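Local coordinates for protein poly(ADP-ribose) glycohydrolase (Thermomonospora curvata, PDB 3SIJ) that hydrolyses the ribose-ribose bonds of poly(ADP-ribose), releasing ADP-ribose units, through a macrodomain-type catalytic fold, at residues 42-47 and 145-150. The protein carries 1 engineered substitution. Numbering follows the deposited sequence.
Sequences RLYRPE and DHLIYS
Arg42 and Tyr149 form a hydrogen-bonded antiparallel pair: Arg42 N gives to Tyr149 O at 3.0 Å and Tyr149 N gives back to Arg42 O at 2.9 Å. Tyr44 and Leu147 repeat this two residues on; there Tyr44 N reaches Leu147 O at 2.7 Å, almost straight at 172°. Between them Leu43 and Ile148 make the non-hydrogen-bonded pair, with Leu43 CD1 4.1 Å from Ile148 CG1 on the face packed against Phe131 of helix 129-138. On the other face the Tyr44 side chain runs alongside those of Leu147 and Tyr149: Tyr149 CB meets the ring edge in plane, 3.8 Å from Tyr44 CE2, while Leu147 CD2 comes obliquely to Tyr44 CD2, 4.0 Å away. Past the strand ends Pro46 CD sits over the centre of the His146 ring, 3.5 Å from the centroid and 7° off the normal, a CH-pi contact. With CG anti to its carbonyl carbon (chi1 -75°), His146 turns its ring against Pro46, the first residue of helix 46-54, and Phe134 meets that ring too. Farther out, Tyr44 OH is hydrogen-bonded to His210, whose ring stacks on Tyr149, and Asp145 forms salt bridges with Arg199 and Lys202 of helix 189-209; Lys202 also hydrogen-bonds to Pro46 O. Strand 42-44 is an outermost strand of the mixed seven-stranded sheet, antiparallel to 147-157, with helices on both faces, the alpha/beta/alpha sandwich of the macrodomain.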
ATOM      1  N   ARG A  42       6.774  12.485  -1.217  1.00 14.85           N
ATOM      2  CA  ARG A  42       8.110  12.437  -1.800  1.00 22.01           C
ATOM      3  C   ARG A  42       8.291  11.243  -2.732  1.00 20.63           C
ATOM      4  O   ARG A  42       7.798  10.152  -2.479  1.00 17.24           O
ATOM      5  CB  ARG A  42       9.181  12.422  -0.699  1.00 24.39           C
ATOM      6  CG  ARG A  42       9.298  13.766   0.063  1.00 23.99           C
ATOM      7  CD  ARG A  42       9.502  14.955  -0.888  1.00 39.45           C
ATOM      8  NE  ARG A  42       9.628  16.242  -0.189  1.00 42.02           N
ATOM      9  CZ  ARG A  42       8.619  17.076   0.070  1.00 42.22           C
ATOM     10  NH1 ARG A  42       7.379  16.783  -0.320  1.00 27.17           N
ATOM     11  NH2 ARG A  42       8.852  18.222   0.711  1.00 39.06           N
ATOM     12  N   LEU A  43       8.997  11.474  -3.826  1.00 16.57           N
ATOM     13  CA  LEU A  43       9.368  10.403  -4.736  1.00 19.99           C
ATOM     14  C   LEU A  43      10.781   9.973  -4.391  1.00 20.69           C
ATOM     15  O   LEU A  43      11.689  10.804  -4.327  1.00 21.20           O
ATOM     16  CB  LEU A  43       9.305  10.896  -6.185  1.00 18.17           C
ATOM     17  CG  LEU A  43       9.811   9.899  -7.247  1.00 22.70           C
ATOM     18  CD1 LEU A  43       9.096   8.554  -7.167  1.00 19.48           C
ATOM     19  CD2 LEU A  43       9.665  10.490  -8.664  1.00 24.91           C
ATOM     20  N   TYR A  44      10.967   8.679  -4.148  1.00 18.84           N
ATOM     21  CA  TYR A  44      12.296   8.121  -3.918  1.00 26.83           C
ATOM     22  C   TYR A  44      12.740   7.316  -5.121  1.00 29.98           C
ATOM     23  O   TYR A  44      12.058   6.385  -5.542  1.00 22.94           O
ATOM     24  CB  TYR A  44      12.322   7.209  -2.685  1.00 20.64           C
ATOM     25  CG  TYR A  44      12.298   7.972  -1.390  1.00 20.31           C
ATOM     26  CD1 TYR A  44      13.452   8.557  -0.885  1.00 46.10           C
ATOM     27  CD2 TYR A  44      11.127   8.129  -0.684  1.00 21.75           C
ATOM     28  CE1 TYR A  44      13.431   9.275   0.294  1.00 54.85           C
ATOM     29  CE2 TYR A  44      11.096   8.845   0.500  1.00 30.94           C
ATOM     30  CZ  TYR A  44      12.246   9.418   0.981  1.00 47.58           C
ATOM     31  OH  TYR A  44      12.213  10.127   2.158  1.00 46.25           O
ATOM     32  N   ARG A  45      13.900   7.669  -5.654  1.00 26.38           N
ATOM     33  CA  ARG A  45      14.479   6.945  -6.767  1.00 22.66           C
ATOM     34  C   ARG A  45      15.211   5.717  -6.235  1.00 22.84           C
ATOM     35  O   ARG A  45      15.640   5.711  -5.089  1.00 19.31           O
ATOM     36  CB  ARG A  45      15.451   7.841  -7.531  1.00 25.77           C
ATOM     37  CG  ARG A  45      14.778   8.992  -8.255  1.00 30.30           C
ATOM     38  CD  ARG A  45      15.777   9.743  -9.129  1.00 42.00           C
ATOM     39  NE  ARG A  45      15.125  10.824  -9.870  1.00 59.51           N
ATOM     40  CZ  ARG A  45      15.000  12.069  -9.421  1.00 63.76           C
ATOM     41  NH1 ARG A  45      15.493  12.403  -8.235  1.00 66.60           N
ATOM     42  NH2 ARG A  45      14.388  12.983 -10.162  1.00 63.72           N
ATOM     43  N   PRO A  46      15.343   4.674  -7.066  1.00 28.76           N
ATOM     44  CA  PRO A  46      15.958   3.416  -6.624  1.00 28.23           C
ATOM     45  C   PRO A  46      17.273   3.626  -5.886  1.00 34.66           C
ATOM     46  O   PRO A  46      17.479   3.035  -4.830  1.00 32.35           O
ATOM     47  CB  PRO A  46      16.196   2.674  -7.935  1.00 28.46           C
ATOM     48  CG  PRO A  46      15.078   3.145  -8.815  1.00 29.78           C
ATOM     49  CD  PRO A  46      14.821   4.580  -8.439  1.00 25.90           C
ATOM     50  N   GLU A  47      18.153   4.466  -6.427  1.00 36.26           N
ATOM     51  CA  GLU A  47      19.474   4.637  -5.827  1.00 33.69           C
ATOM     52  C   GLU A  47      19.442   5.427  -4.526  1.00 27.03           C
ATOM     53  O   GLU A  47      20.324   5.273  -3.691  1.00 29.72           O
ATOM     54  CB  GLU A  47      20.478   5.246  -6.816  1.00 39.84           C
ATOM     55  CG  GLU A  47      20.336   6.745  -7.009  1.00 41.83           C
ATOM     56  CD  GLU A  47      19.205   7.098  -7.936  1.00 39.92           C
ATOM     57  OE1 GLU A  47      18.607   6.175  -8.540  1.00 39.34           O
ATOM     58  OE2 GLU A  47      18.920   8.307  -8.076  1.00 51.70           O
ATOM     59  N   ASP A 145      12.339   0.123  -8.603  1.00 21.06           N
ATOM     60  CA  ASP A 145      12.320   0.307  -7.162  1.00 24.00           C
ATOM     61  C   ASP A 145      11.849   1.710  -6.761  1.00 25.05           C
ATOM     62  O   ASP A 145      11.955   2.064  -5.588  1.00 24.24           O
ATOM     63  CB  ASP A 145      13.710   0.063  -6.558  1.00 23.21           C
ATOM     64  CG  ASP A 145      14.175  -1.397  -6.668  1.00 30.32           C
ATOM     65  OD1 ASP A 145      13.349  -2.308  -6.883  1.00 26.60           O
ATOM     66  OD2 ASP A 145      15.395  -1.624  -6.513  1.00 24.15           O
ATOM     67  N   HIS A 146      11.353   2.514  -7.711  1.00 21.64           N
ATOM     68  CA  HIS A 146      10.833   3.840  -7.356  1.00 16.86           C
ATOM     69  C   HIS A 146       9.755   3.684  -6.298  1.00 21.13           C
ATOM     70  O   HIS A 146       8.957   2.764  -6.360  1.00 19.32           O
ATOM     71  CB  HIS A 146      10.222   4.575  -8.559  1.00 17.39           C
ATOM     72  CG  HIS A 146      11.231   5.119  -9.519  1.00 19.61           C
ATOM     73  ND1 HIS A 146      11.698   6.416  -9.458  1.00 32.28           N
ATOM     74  CD2 HIS A 146      11.859   4.541 -10.570  1.00 19.70           C
ATOM     75  CE1 HIS A 146      12.572   6.614 -10.431  1.00 26.30           C
ATOM     76  NE2 HIS A 146      12.690   5.490 -11.118  1.00 31.27           N
ATOM     77  N   LEU A 147       9.710   4.599  -5.343  1.00 19.05           N
ATOM     78  CA  LEU A 147       8.719   4.497  -4.288  1.00 17.25           C
ATOM     79  C   LEU A 147       8.181   5.889  -3.981  1.00 14.65           C
ATOM     80  O   LEU A 147       8.949   6.861  -3.953  1.00 19.78           O
ATOM     81  CB  LEU A 147       9.379   3.875  -3.052  1.00 21.49           C
ATOM     82  CG  LEU A 147       8.630   3.690  -1.743  1.00 30.68           C
ATOM     83  CD1 LEU A 147       9.289   2.557  -0.963  1.00 26.97           C
ATOM     84  CD2 LEU A 147       8.663   4.972  -0.949  1.00 26.04           C
ATOM     85  N   ILE A 148       6.869   5.988  -3.771  1.00 16.53           N
ATOM     86  CA  ILE A 148       6.269   7.249  -3.335  1.00 13.76           C
ATOM     87  C   ILE A 148       5.908   7.135  -1.858  1.00 16.78           C
ATOM     88  O   ILE A 148       5.233   6.193  -1.444  1.00 15.26           O
ATOM     89  CB  ILE A 148       4.987   7.595  -4.143  1.00 13.48           C
ATOM     90  CG1 ILE A 148       5.348   7.774  -5.624  1.00 17.75           C
ATOM     91  CG2 ILE A 148       4.305   8.872  -3.604  1.00 15.92           C
ATOM     92  CD1 ILE A 148       4.114   7.767  -6.546  1.00 19.07           C
ATOM     93  N   TYR A 149       6.375   8.097  -1.077  1.00 14.66           N
ATOM     94  CA  TYR A 149       6.083   8.131   0.344  1.00 13.38           C
ATOM     95  C   TYR A 149       5.039   9.208   0.582  1.00 15.05           C
ATOM     96  O   TYR A 149       5.272  10.378   0.241  1.00 17.95           O
ATOM     97  CB  TYR A 149       7.329   8.464   1.148  1.00 17.62           C
ATOM     98  CG  TYR A 149       7.001   8.636   2.616  1.00 18.76           C
ATOM     99  CD1 TYR A 149       6.586   7.549   3.378  1.00 17.22           C
ATOM    100  CD2 TYR A 149       7.078   9.887   3.228  1.00 16.15           C
ATOM    101  CE1 TYR A 149       6.259   7.693   4.719  1.00 20.05           C
ATOM    102  CE2 TYR A 149       6.763  10.044   4.567  1.00 23.12           C
ATOM    103  CZ  TYR A 149       6.356   8.940   5.306  1.00 21.97           C
ATOM    104  OH  TYR A 149       6.040   9.085   6.638  1.00 23.86           O
ATOM    105  N   SER A 150       3.892   8.814   1.144  1.00 13.05           N
ATOM    106  CA  SER A 150       2.788   9.748   1.366  1.00 13.28           C
ATOM    107  C   SER A 150       2.469   9.818   2.853  1.00 14.86           C
ATOM    108  O   SER A 150       1.837   8.908   3.387  1.00 16.03           O
ATOM    109  CB  SER A 150       1.529   9.275   0.632  1.00 13.45           C
ATOM    110  OG  SER A 150       1.778   9.027  -0.740  1.00 15.80           O
TER